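Local coordinates for Lmo0547 protein (Listeria monocytogenes, PDB 4R9N), which probably acts as a sugar-responsive transcriptional regulator of the SorC family, whose putative sugar-binding domain may bind a carbohydrate effector, at residues Q9-K14 against I243-R248; E31-F36 against L221-Q226; L55-S58 against T62-K65; E141-D146 against I205-E210; V150-P155 against R187-D192. One frame throughout, in Å; residues are numbered along the deposited sequence. Where two conformers were deposited one is given.

Contact 1 of 5, residues Q9-K14 against I243-R248; sequences QKLEEK and IVITDR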
# COMPACT_ATOMS: atom_id res chain seq x y z
N GLN A 9 7.95 19.59 5.77
CA GLN A 9 7.03 20.60 6.32
C GLN A 9 5.98 21.02 5.37
O GLN A 9 4.81 21.11 5.68
CB GLN A 9 7.80 21.89 6.68
CG GLN A 9 8.65 21.76 7.91
CD GLN A 9 9.04 23.11 8.50
OE1 GLN A 9 9.77 23.89 7.88
NE2 GLN A 9 8.55 23.39 9.71
N LYS A 10 6.40 21.35 4.16
CA LYS A 10 5.48 21.83 3.15
C LYS A 10 4.44 20.78 2.82
O LYS A 10 3.30 21.09 2.68
CB LYS A 10 6.23 22.26 1.90
CG LYS A 10 6.78 23.67 2.05
CD LYS A 10 7.81 23.97 0.99
CE LYS A 10 8.59 25.23 1.35
NZ LYS A 10 9.22 25.76 0.12
N LEU A 11 4.87 19.54 2.68
CA LEU A 11 3.95 18.43 2.40
C LEU A 11 2.99 18.16 3.55
O LEU A 11 1.81 17.88 3.32
CB LEU A 11 4.75 17.16 2.11
CG LEU A 11 5.49 17.13 0.79
CD1 LEU A 11 6.60 16.11 0.82
CD2 LEU A 11 4.52 16.84 -0.35
N GLU A 12 3.47 18.26 4.77
CA GLU A 12 2.62 18.02 5.92
C GLU A 12 1.50 19.07 6.00
O GLU A 12 0.33 18.72 6.25
CB GLU A 12 3.42 17.98 7.22
CG GLU A 12 4.36 16.78 7.26
CD GLU A 12 5.57 16.89 8.17
OE1 GLU A 12 5.74 17.96 8.79
OE2 GLU A 12 6.38 15.90 8.23
N GLU A 13 1.86 20.31 5.72
CA GLU A 13 0.91 21.43 5.75
C GLU A 13 -0.08 21.29 4.60
O GLU A 13 -1.27 21.46 4.77
CB GLU A 13 1.68 22.77 5.66
CG GLU A 13 2.63 23.02 6.83
CD GLU A 13 3.73 24.08 6.62
OE1 GLU A 13 3.84 24.74 5.55
OE2 GLU A 13 4.54 24.26 7.56
N LYS A 14 0.43 21.02 3.40
CA LYS A 14 -0.44 20.90 2.26
C LYS A 14 -1.51 19.81 2.46
O LYS A 14 -2.71 20.06 2.30
CB LYS A 14 0.37 20.68 0.95
CG LYS A 14 -0.46 20.55 -0.32
CD LYS A 14 0.41 20.66 -1.57
CE LYS A 14 -0.34 20.38 -2.84
NZ LYS A 14 -0.89 21.59 -3.43
N ILE A 243 3.75 9.64 4.45
CA ILE A 243 4.29 9.30 3.13
C ILE A 243 5.77 9.25 3.14
O ILE A 243 6.46 10.05 3.86
CB ILE A 243 3.87 10.28 2.02
CG1 ILE A 243 4.22 11.73 2.32
CG2 ILE A 243 2.39 10.14 1.71
CD1 ILE A 243 4.05 12.57 1.07
N VAL A 244 6.31 8.31 2.37
CA VAL A 244 7.73 8.19 2.13
C VAL A 244 7.86 8.31 0.63
O VAL A 244 7.34 7.46 -0.13
CB VAL A 244 8.33 6.84 2.60
CG1 VAL A 244 9.82 6.88 2.47
CG2 VAL A 244 7.96 6.60 4.07
N ILE A 245 8.49 9.41 0.20
CA ILE A 245 8.68 9.72 -1.20
C ILE A 245 9.99 10.42 -1.46
O ILE A 245 10.66 10.87 -0.52
CB ILE A 245 7.55 10.58 -1.82
CG1 ILE A 245 7.46 11.93 -1.13
CG2 ILE A 245 6.21 9.82 -1.80
CD1 ILE A 245 6.48 12.86 -1.87
N THR A 246 10.34 10.52 -2.73
CA THR A 246 11.56 11.14 -3.15
C THR A 246 11.37 12.64 -3.19
O THR A 246 10.25 13.15 -3.23
CB THR A 246 12.01 10.71 -4.57
OG1 THR A 246 11.02 11.04 -5.53
CG2 THR A 246 12.35 9.24 -4.65
N ASP A 247 12.45 13.36 -3.19
CA ASP A 247 12.34 14.83 -3.32
C ASP A 247 11.84 15.27 -4.68
O ASP A 247 11.13 16.29 -4.80
CB ASP A 247 13.66 15.55 -2.95
CG ASP A 247 14.84 15.04 -3.69
OD1 ASP A 247 14.69 14.13 -4.58
OD2 ASP A 247 15.96 15.57 -3.38
N ARG A 248 12.18 14.50 -5.71
CA ARG A 248 11.64 14.73 -7.06
C ARG A 248 10.10 14.62 -7.10
O ARG A 248 9.41 15.46 -7.69
CB ARG A 248 12.29 13.73 -8.03
CG ARG A 248 12.38 14.17 -9.48
CD ARG A 248 13.69 13.67 -10.10
NE ARG A 248 13.96 12.27 -9.79
CZ ARG A 248 15.15 11.66 -9.90
NH1 ARG A 248 15.26 10.38 -9.59
NH2 ARG A 248 16.20 12.30 -10.34

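Contact 2 of 5, residues E31-F36 against L221-Q226; sequences EEALNF and LANGLQ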
# COMPACT_ATOMS: atom_id res chain seq x y z
N GLU A 31 14.15 4.21 -11.53
CA GLU A 31 14.40 2.84 -11.04
C GLU A 31 15.44 2.84 -9.91
O GLU A 31 15.33 2.14 -8.91
CB GLU A 31 14.93 1.94 -12.18
CG GLU A 31 14.18 2.02 -13.51
CD GLU A 31 14.54 0.87 -14.44
OE1 GLU A 31 13.66 0.45 -15.23
OE2 GLU A 31 15.70 0.41 -14.40
N GLU A 32 16.49 3.62 -10.09
CA GLU A 32 17.52 3.71 -9.02
C GLU A 32 16.97 4.44 -7.73
O GLU A 32 17.28 4.08 -6.58
CB GLU A 32 18.76 4.43 -9.54
CG GLU A 32 19.35 3.77 -10.79
CD GLU A 32 20.27 4.67 -11.59
OE1 GLU A 32 20.11 5.91 -11.56
OE2 GLU A 32 21.18 4.11 -12.23
N ALA A 33 16.16 5.46 -7.97
CA ALA A 33 15.49 6.17 -6.89
C ALA A 33 14.55 5.23 -6.10
O ALA A 33 14.49 5.28 -4.87
CB ALA A 33 14.72 7.33 -7.48
N LEU A 34 13.80 4.37 -6.82
CA LEU A 34 12.91 3.40 -6.15
C LEU A 34 13.65 2.49 -5.20
O LEU A 34 13.14 2.27 -4.08
CB LEU A 34 12.14 2.57 -7.17
CG LEU A 34 11.23 1.47 -6.66
CD1 LEU A 34 10.18 2.04 -5.77
CD2 LEU A 34 10.56 0.75 -7.84
N ASN A 35 14.81 1.95 -5.58
CA ASN A 35 15.60 1.12 -4.67
C ASN A 35 16.13 1.88 -3.42
O ASN A 35 16.13 1.36 -2.31
CB ASN A 35 16.77 0.44 -5.38
CG ASN A 35 16.30 -0.57 -6.42
OD1 ASN A 35 15.38 -1.34 -6.16
ND2 ASN A 35 16.85 -0.51 -7.61
N PHE A 36 16.56 3.11 -3.64
CA PHE A 36 17.03 3.94 -2.59
C PHE A 36 15.87 4.31 -1.65
O PHE A 36 16.03 4.25 -0.42
CB PHE A 36 17.64 5.21 -3.24
CG PHE A 36 18.19 6.18 -2.25
CD1 PHE A 36 19.15 5.79 -1.35
CD2 PHE A 36 17.71 7.46 -2.19
CE1 PHE A 36 19.64 6.69 -0.43
CE2 PHE A 36 18.24 8.37 -1.27
CZ PHE A 36 19.18 7.97 -0.39
N LEU A 221 4.08 4.32 0.46
CA LEU A 221 5.35 4.40 -0.26
C LEU A 221 5.03 4.57 -1.74
O LEU A 221 4.33 3.73 -2.27
CB LEU A 221 6.05 3.04 -0.12
CG LEU A 221 6.89 2.68 1.09
CD1 LEU A 221 6.35 3.20 2.39
CD2 LEU A 221 7.11 1.17 1.16
N ALA A 222 5.53 5.60 -2.42
CA ALA A 222 5.23 5.73 -3.86
C ALA A 222 6.41 6.32 -4.61
O ALA A 222 7.12 7.17 -4.10
CB ALA A 222 4.02 6.61 -4.09
N ASN A 223 6.56 5.92 -5.86
CA ASN A 223 7.56 6.56 -6.71
C ASN A 223 7.08 6.64 -8.14
O ASN A 223 6.33 5.75 -8.59
CB ASN A 223 8.86 5.78 -6.67
CG ASN A 223 10.02 6.53 -7.33
OD1 ASN A 223 10.27 7.73 -7.06
ND2 ASN A 223 10.73 5.85 -8.21
N GLY A 224 7.56 7.65 -8.86
CA GLY A 224 7.32 7.75 -10.29
C GLY A 224 6.26 8.76 -10.58
O GLY A 224 5.15 8.75 -10.04
N LEU A 225 6.59 9.66 -11.48
CA LEU A 225 5.75 10.84 -11.65
C LEU A 225 4.37 10.49 -12.28
O LEU A 225 3.39 11.18 -12.01
CB LEU A 225 6.58 11.93 -12.38
CG LEU A 225 7.88 12.33 -11.58
CD1 LEU A 225 8.85 13.17 -12.41
CD2 LEU A 225 7.65 13.07 -10.26
N GLN A 226 4.27 9.38 -13.02
CA GLN A 226 2.99 8.87 -13.52
C GLN A 226 1.99 8.60 -12.39
O GLN A 226 0.78 8.50 -12.61
CB GLN A 226 3.18 7.56 -14.33
CG GLN A 226 3.76 7.76 -15.74
CD GLN A 226 3.90 6.46 -16.54
OE1 GLN A 226 3.53 5.38 -16.08
NE2 GLN A 226 4.45 6.56 -17.74

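Contact 3 of 5, residues L55-S58 against T62-K65; sequences LGIS and TIRK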
# COMPACT_ATOMS: atom_id res chain seq x y z
N LEU A 55 0.84 -4.90 12.66
CA LEU A 55 1.28 -4.22 11.42
C LEU A 55 0.58 -4.93 10.22
O LEU A 55 0.69 -6.15 10.09
CB LEU A 55 2.77 -4.31 11.26
CG LEU A 55 3.38 -3.90 9.91
CD1 LEU A 55 3.19 -2.41 9.79
CD2 LEU A 55 4.85 -4.22 9.90
N GLY A 56 -0.17 -4.17 9.45
CA GLY A 56 -0.82 -4.66 8.21
C GLY A 56 0.05 -4.28 7.01
O GLY A 56 0.63 -3.17 6.95
N ILE A 57 0.18 -5.20 6.07
CA ILE A 57 0.98 -5.03 4.88
C ILE A 57 0.11 -5.32 3.66
O ILE A 57 -0.64 -6.31 3.62
CB ILE A 57 2.18 -6.00 4.91
CG1 ILE A 57 3.00 -5.83 6.17
CG2 ILE A 57 3.09 -5.90 3.68
CD1 ILE A 57 3.82 -4.60 6.33
N SER A 58 0.25 -4.48 2.65
CA SER A 58 -0.36 -4.74 1.36
C SER A 58 0.54 -5.58 0.46
O SER A 58 1.20 -6.51 0.91
CB SER A 58 -0.82 -3.41 0.74
OG SER A 58 -1.68 -3.61 -0.36
N THR A 62 6.80 -2.17 -4.88
CA THR A 62 7.43 -1.25 -3.97
C THR A 62 7.54 -1.82 -2.52
O THR A 62 8.59 -1.77 -1.84
CB THR A 62 6.66 0.10 -3.97
OG1 THR A 62 6.64 0.67 -5.30
CG2 THR A 62 7.33 1.02 -3.10
N ILE A 63 6.47 -2.39 -2.06
CA ILE A 63 6.49 -3.08 -0.75
C ILE A 63 7.45 -4.31 -0.75
O ILE A 63 8.08 -4.57 0.26
CB ILE A 63 5.07 -3.45 -0.36
CG1 ILE A 63 4.32 -2.12 -0.07
CG2 ILE A 63 5.05 -4.27 0.93
CD1 ILE A 63 2.88 -2.34 -0.02
N ARG A 64 7.51 -5.05 -1.86
CA ARG A 64 8.48 -6.15 -1.97
C ARG A 64 9.94 -5.64 -1.76
O ARG A 64 10.71 -6.20 -0.99
CB ARG A 64 8.30 -6.88 -3.27
CG ARG A 64 9.35 -7.94 -3.51
CD ARG A 64 8.95 -9.17 -2.69
NE ARG A 64 9.71 -9.25 -1.51
CZ ARG A 64 9.61 -10.20 -0.60
NH1 ARG A 64 10.47 -10.16 0.40
NH2 ARG A 64 8.66 -11.15 -0.67
N LYS A 65 10.29 -4.53 -2.43
CA LYS A 65 11.57 -3.92 -2.22
C LYS A 65 11.81 -3.48 -0.76
O LYS A 65 12.88 -3.71 -0.18
CB LYS A 65 11.75 -2.76 -3.22
CG LYS A 65 12.01 -3.23 -4.64
CD LYS A 65 11.97 -2.11 -5.67
CE LYS A 65 12.22 -2.64 -7.10
NZ LYS A 65 13.58 -3.23 -7.21

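Contact 4 of 5, residues E141-D146 against I205-E210; sequences EGKTVD and IGLSLE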
# COMPACT_ATOMS: atom_id res chain seq x y z
N GLU A 141 -8.79 -8.97 11.85
CA GLU A 141 -7.46 -8.58 12.37
C GLU A 141 -6.81 -7.51 11.54
O GLU A 141 -6.26 -6.54 12.10
CB GLU A 141 -6.55 -9.81 12.52
CG GLU A 141 -6.98 -10.69 13.66
CD GLU A 141 -6.46 -12.13 13.66
OE1 GLU A 141 -5.74 -12.58 12.73
OE2 GLU A 141 -6.87 -12.88 14.60
N GLY A 142 -7.00 -7.55 10.21
CA GLY A 142 -6.45 -6.48 9.35
C GLY A 142 -7.06 -5.12 9.68
O GLY A 142 -6.41 -4.06 9.57
N LYS A 143 -8.36 -5.14 10.01
CA LYS A 143 -9.08 -3.90 10.21
C LYS A 143 -8.61 -3.23 11.46
O LYS A 143 -8.77 -2.01 11.59
CB LYS A 143 -10.60 -4.12 10.26
CG LYS A 143 -11.22 -4.63 8.98
CD LYS A 143 -12.70 -5.02 9.17
CE LYS A 143 -13.19 -5.93 8.04
NZ LYS A 143 -14.68 -6.15 8.04
N THR A 144 -8.07 -4.01 12.37
CA THR A 144 -7.64 -3.48 13.68
C THR A 144 -6.19 -3.27 13.88
O THR A 144 -5.73 -3.01 14.98
CB THR A 144 -8.26 -4.34 14.80
OG1 THR A 144 -7.77 -5.68 14.70
CG2 THR A 144 -9.75 -4.33 14.67
N VAL A 145 -5.37 -3.30 12.81
CA VAL A 145 -3.93 -3.11 13.00
C VAL A 145 -3.64 -1.71 13.47
O VAL A 145 -4.40 -0.79 13.16
CB VAL A 145 -3.09 -3.46 11.72
CG1 VAL A 145 -3.27 -4.95 11.35
CG2 VAL A 145 -3.50 -2.57 10.56
N ASP A 146 -2.54 -1.55 14.19
CA ASP A 146 -2.09 -0.24 14.70
C ASP A 146 -1.62 0.63 13.52
O ASP A 146 -1.73 1.87 13.53
CB ASP A 146 -0.91 -0.42 15.65
CG ASP A 146 -1.28 -1.01 17.04
OD1 ASP A 146 -2.45 -1.02 17.47
OD2 ASP A 146 -0.35 -1.54 17.68
N ILE A 205 -10.84 -9.67 -2.12
CA ILE A 205 -10.76 -10.13 -0.74
C ILE A 205 -9.59 -9.39 -0.11
O ILE A 205 -8.45 -9.72 -0.32
CB ILE A 205 -10.58 -11.66 -0.66
CG1 ILE A 205 -11.80 -12.34 -1.37
CG2 ILE A 205 -10.50 -12.08 0.82
CD1 ILE A 205 -11.82 -13.83 -1.33
N GLY A 206 -9.91 -8.39 0.71
CA GLY A 206 -8.93 -7.63 1.43
C GLY A 206 -9.62 -6.39 1.99
O GLY A 206 -10.82 -6.15 1.75
N LEU A 207 -8.85 -5.59 2.70
CA LEU A 207 -9.32 -4.38 3.34
C LEU A 207 -9.79 -3.36 2.35
O LEU A 207 -9.09 -3.11 1.35
CB LEU A 207 -8.12 -3.80 4.10
CG LEU A 207 -8.25 -2.86 5.25
CD1 LEU A 207 -8.33 -3.67 6.52
CD2 LEU A 207 -7.02 -1.97 5.35
N SER A 208 -10.94 -2.74 2.60
CA SER A 208 -11.51 -1.68 1.78
C SER A 208 -10.91 -0.32 2.09
O SER A 208 -10.21 -0.13 3.12
CB SER A 208 -13.02 -1.63 2.01
OG SER A 208 -13.22 -1.06 3.31
N LEU A 209 -11.12 0.67 1.22
CA LEU A 209 -10.58 2.02 1.50
C LEU A 209 -11.17 2.65 2.75
O LEU A 209 -10.45 3.33 3.52
CB LEU A 209 -10.76 2.99 0.32
CG LEU A 209 -10.04 2.49 -0.92
CD1 LEU A 209 -10.23 3.44 -2.08
CD2 LEU A 209 -8.56 2.26 -0.69
N GLU A 210 -12.44 2.42 3.01
CA GLU A 210 -13.00 2.97 4.23
C GLU A 210 -12.45 2.32 5.49
O GLU A 210 -12.23 2.99 6.50
CB GLU A 210 -14.52 2.95 4.22
CG GLU A 210 -15.07 3.98 3.26
CD GLU A 210 -15.28 5.40 3.85
OE1 GLU A 210 -14.36 6.04 4.42
OE2 GLU A 210 -16.41 5.89 3.70

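Contact 5 of 5, residues V150-P155 against R187-D192; sequences VGVSSP and RFFTAD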
# COMPACT_ATOMS: atom_id res chain seq x y z
N VAL A 150 1.21 0.58 2.70
CA VAL A 150 0.56 0.34 1.41
C VAL A 150 1.38 1.04 0.31
O VAL A 150 2.15 1.98 0.57
CB VAL A 150 -0.91 0.83 1.37
CG1 VAL A 150 -1.74 0.16 2.41
CG2 VAL A 150 -0.96 2.34 1.50
N GLY A 151 1.22 0.55 -0.92
CA GLY A 151 1.66 1.27 -2.14
C GLY A 151 0.49 2.04 -2.75
O GLY A 151 -0.67 1.77 -2.49
N VAL A 152 0.78 2.95 -3.66
CA VAL A 152 -0.28 3.63 -4.38
C VAL A 152 0.05 3.40 -5.87
O VAL A 152 1.19 3.56 -6.30
CB VAL A 152 -0.36 5.15 -4.11
CG1 VAL A 152 -1.53 5.77 -4.88
CG2 VAL A 152 -0.49 5.42 -2.64
N SER A 153 -0.93 2.98 -6.66
CA SER A 153 -0.62 2.73 -8.06
C SER A 153 -1.67 3.32 -8.97
O SER A 153 -2.67 3.85 -8.53
CB SER A 153 -0.47 1.22 -8.29
OG SER A 153 0.01 1.02 -9.62
N SER A 154 -1.38 3.28 -10.27
CA SER A 154 -2.28 3.79 -11.28
C SER A 154 -2.46 2.59 -12.16
O SER A 154 -1.46 1.99 -12.54
CB SER A 154 -1.64 4.94 -12.05
OG SER A 154 -2.37 5.22 -13.24
N PRO A 155 -3.71 2.23 -12.52
CA PRO A 155 -3.90 1.08 -13.36
C PRO A 155 -3.53 1.31 -14.83
O PRO A 155 -3.68 0.39 -15.58
CB PRO A 155 -5.41 0.85 -13.30
CG PRO A 155 -5.98 2.22 -13.15
CD PRO A 155 -4.99 2.90 -12.22
N ARG A 187 -8.00 -1.65 -4.45
CA ARG A 187 -9.28 -0.93 -4.48
C ARG A 187 -9.06 0.35 -5.32
O ARG A 187 -8.15 1.11 -5.03
CB ARG A 187 -9.76 -0.55 -3.10
CG ARG A 187 -9.97 -1.69 -2.18
CD ARG A 187 -11.00 -2.71 -2.68
NE ARG A 187 -11.26 -3.73 -1.68
CZ ARG A 187 -12.42 -3.95 -1.06
NH1 ARG A 187 -13.53 -3.19 -1.29
NH2 ARG A 187 -12.46 -4.91 -0.18
N PHE A 188 -9.89 0.51 -6.35
CA PHE A 188 -9.76 1.54 -7.42
C PHE A 188 -10.64 2.70 -7.09
O PHE A 188 -11.83 2.51 -6.87
CB PHE A 188 -10.19 0.87 -8.71
CG PHE A 188 -9.23 -0.17 -9.12
CD1 PHE A 188 -8.07 0.18 -9.81
CD2 PHE A 188 -9.43 -1.52 -8.79
CE1 PHE A 188 -7.13 -0.77 -10.17
CE2 PHE A 188 -8.48 -2.45 -9.13
CZ PHE A 188 -7.35 -2.09 -9.82
N PHE A 189 -10.06 3.88 -6.97
CA PHE A 189 -10.76 5.05 -6.51
C PHE A 189 -10.78 6.16 -7.55
O PHE A 189 -9.94 6.25 -8.44
CB PHE A 189 -10.19 5.57 -5.16
CG PHE A 189 -8.71 5.84 -5.19
CD1 PHE A 189 -7.80 4.83 -4.82
CD2 PHE A 189 -8.22 7.07 -5.57
CE1 PHE A 189 -6.41 5.11 -4.77
CE2 PHE A 189 -6.84 7.34 -5.56
CZ PHE A 189 -5.92 6.35 -5.12
N THR A 190 -11.83 6.95 -7.45
CA THR A 190 -12.01 8.15 -8.23
C THR A 190 -11.25 9.33 -7.61
O THR A 190 -10.61 9.18 -6.59
CB THR A 190 -13.51 8.48 -8.33
OG1 THR A 190 -14.11 8.41 -7.03
CG2 THR A 190 -14.21 7.45 -9.23
N ALA A 191 -11.36 10.50 -8.24
CA ALA A 191 -10.63 11.68 -7.81
C ALA A 191 -10.93 12.08 -6.37
O ALA A 191 -10.12 12.72 -5.71
CB ALA A 191 -10.90 12.84 -8.74
N ASP A 192 -12.08 11.73 -5.86
CA ASP A 192 -12.42 12.10 -4.49
C ASP A 192 -11.90 11.10 -3.48
O ASP A 192 -12.26 11.16 -2.32
CB ASP A 192 -13.94 12.29 -4.34
CG ASP A 192 -14.73 11.07 -4.69
OD1 ASP A 192 -14.12 10.02 -5.05
OD2 ASP A 192 -16.00 11.17 -4.62

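Contact 1 of 5, residues Q9-K14 against I243-R248
Leu-11 lays one of its methyl groups over two isoleucine ends on strand 242-246. CD1 is the branch that reaches both. It lies 4.2 Å from CD1 of Ile-245, in loose van der Waals contact. The same Leu-11 CD1 lies 4.4 Å from CD1 of Ile-243, but Ile-243 was deposited in two conformers, so that second contact is less certain. No hydrogen bond crosses between 9-14 and 243-248. The interface is small, with 89 Å² buried over both sides, yet all three residues are buried. The nearest CA atoms, those of Leu-11 and Ile-243, are 9.2 Å apart. Helix and strand therefore meet through side-chain ends and not through backbone. Ile-245 reaches Leu-11 because CG1 stands between the backbone N and the carbonyl carbon (chi1 62°) and CD1 continues in an extended line toward the helix. Ile-243, two residues earlier on the strand, is folded in much the same way. Val-22, Ala-250, Ile-253 and Leu-254 also meet Leu-11, so its end lies in apolar company. Val-244 faces the other way, toward Leu-37 and Ala-41 of helix 30-49. Where the strand gives way to helix 247-253, Thr-246 takes the N-cap position, with OG1 bonded to Met-249 N. Helix 3-15 thus packs on one face of the parallel sheet while helix 30-49 packs on the other. Such a sheet between two helical layers is the three-layer alpha/beta sandwich of Rossmann-like folds.

Contact 2 of 5, residues E31-F36 against L221-Q226
Ala-33 meets Asn-223 through its CB, which lies 4.3 Å from Asn-223 ND2. Ala-33 also touches Thr-25 and Arg-248 of helix 247-253. Leu-34 comes next and makes the nearer approach. Its CA is 6.2 Å from the CA of Asn-223, the shortest such distance between the two segments. The backbone N and the CB of Leu-34 each lie 3.7 Å from Asn-223 ND2, so the amide end rests against the helix backbone. Leu-34 CD1 lies 4.1 Å from Asn-223 CB. Both side chains put CG opposite the backbone N, with chi1 176° in Leu-34 and -170° in Asn-223, and the two cross at a slant. ND2 also gives a weak hydrogen bond to Glu-30 O, one turn before Leu-34. The asparagine therefore touches the first turns of helix 30-49 with a polar group, although no hydrogen bond joins the two segments themselves. In the Rossmann-like fold this is a loop at the C-terminal end of a parallel strand, 217-221, where such folds commonly bind their ligands. Leu-34 packs as well on Thr-62 and Lys-65 of helix 61-69. Asn-35 follows on the helix, and its OD1 hydrogen-bonds Lys-65 NZ.

Contact 3 of 5, residues L55-S58 against T62-K65
Ser-58 is gripped at two oxygens: its OG hydrogen-bonds Asn-185 OD1, and its carbonyl O bonds Ser-96 OG. These bonds hold the residue that follows strand 54-57. OG lies anti to the backbone N (chi1 -167°), where it meets Asn-185, while the CB that carries it touches the end of Ile-63. The gap from Ser-58 CB to Ile-63 CD1 is 3.9 Å. The same Ile-63 CD1 lies 4.0 Å from Ser-58 C, so the methyl rests on backbone as well as side chain. The shorter branch of Ile-63 touches elsewhere. Its CG2 comes 3.7 Å from Ile-57 CG2, and the two side chains pass at an angle. Ile-63 thus reaches the strand and the residue after it with both branches, one on each of two consecutive residues. The pair belongs to the beta-alpha-beta unit of strand 54-57, helix 61-69 and strand 79-82. Just three residues separate the two segments, so this is a tight strand-to-helix connection. No hydrogen bond crosses it. Ile-57 also packs on Ile-99, Cys-100 and Leu-103 of helix 96-107.

Contact 4 of 5, residues E141-D146 against I205-E210
This is a van der Waals contact of a leucine methyl with backbone at the C-terminal end of helix 133-143. Leu-207, in the loop just before helix 209-213, packs on the last turn of that helix, which leads on to strand 147-151. The methyl is CD1. It lies 3.6 Å from Gly-142 O and 3.7 Å from Gly-142 C. With no side chain at Gly-142, the methyl meets the peptide group directly. Its other neighbours are Lys-143 CA at 3.8 Å and Lys-143 CG at 3.9 Å. Leu-207 sends CG opposite its backbone N (chi1 -158°), which carries the branch across to the helix. The Lys-143 chain and the Leu-207 side chain run alongside one another in opposing senses. Lys-143 stretches out fully beyond CG, and its NZ forms a salt bridge with Glu-140 OE2. Glu-141 O accepts both the N and the OG1 of Thr-144, each at 3.1 Å and both from the same face of the carbonyl. OG1 approaches 32° off the carbonyl plane. On the facing side, Leu-207 O bonds Asn-185 ND2, and the Leu-207 side chain also touches Ile-215. Ser-208 is the N-cap of helix 209-213. Its OG caps a backbone N of the first turn, while its own N bonds Glu-211 OE1. Leu-207 joins the end of helix 133-143 to the loop that opens helix 209-213 with a capping box.

Contact 5 of 5, residues V150-P155 against R187-D192
Phe-188 and Phe-189 part at their first torsions. In Phe-188, chi1 is -68°, which puts CG opposite the carbonyl carbon; in Phe-189 it is 55°, which tucks CG between the backbone N and the carbonyl carbon. From neighbouring strand positions these torsions take the rings to Pro-155 and to Val-152. Phe-188 offers CE1 to Pro-155, whose CB lies 3.9 Å from it and comes at the ring obliquely. Phe-189 meets Val-152 at its ring edge. Val-152 CG1 sits near the ring plane, 4.4 Å from Phe-189 CZ. Contact across the segments is wholly apolar, and all four residues are buried. Together the two sides bury 115 Å². Phe-189 belongs to a hairpin: its backbone bonds Val-181 of strand 180-184, and Ser-153 bonds Asp-183 of the same strand. The chain leaving strand 147-151 so runs beside this two-stranded antiparallel sheet. Phe-189 also packs on Ala-233 and Ala-234 of helix 228-236 and on Leu-209 of helix 209-213, while Val-152 touches Ala-230 of the same helix 228-236.

In the fold
Contacts 1, 3 and 5 all reach the one parallel sheet, and contact 2 starts from the last residue of strand 217-221. Contacts 1 and 2 touch at Thr-246 CG2 and Asn-223 OD1, 3.5 Å apart. Contact 2 meets contact 5 through a probable hydrogen bond of 3.0 Å from Leu-221 N to Val-150 O. Contact 3 joins contact 5 where Ile-63 CD1 lies 3.5 Å from Gly-151 N. Arg-187 ties contact 5 to contact 4: its NH2 is 2.8 Å from Gly-206 O, a probable hydrogen bond. Contacts 2 and 4 lie on opposite sides of the chain's centre, with their own centres about 25 Å apart. Along the chain, contacts 2 to 5 are all nested inside the loop closed by contact 1.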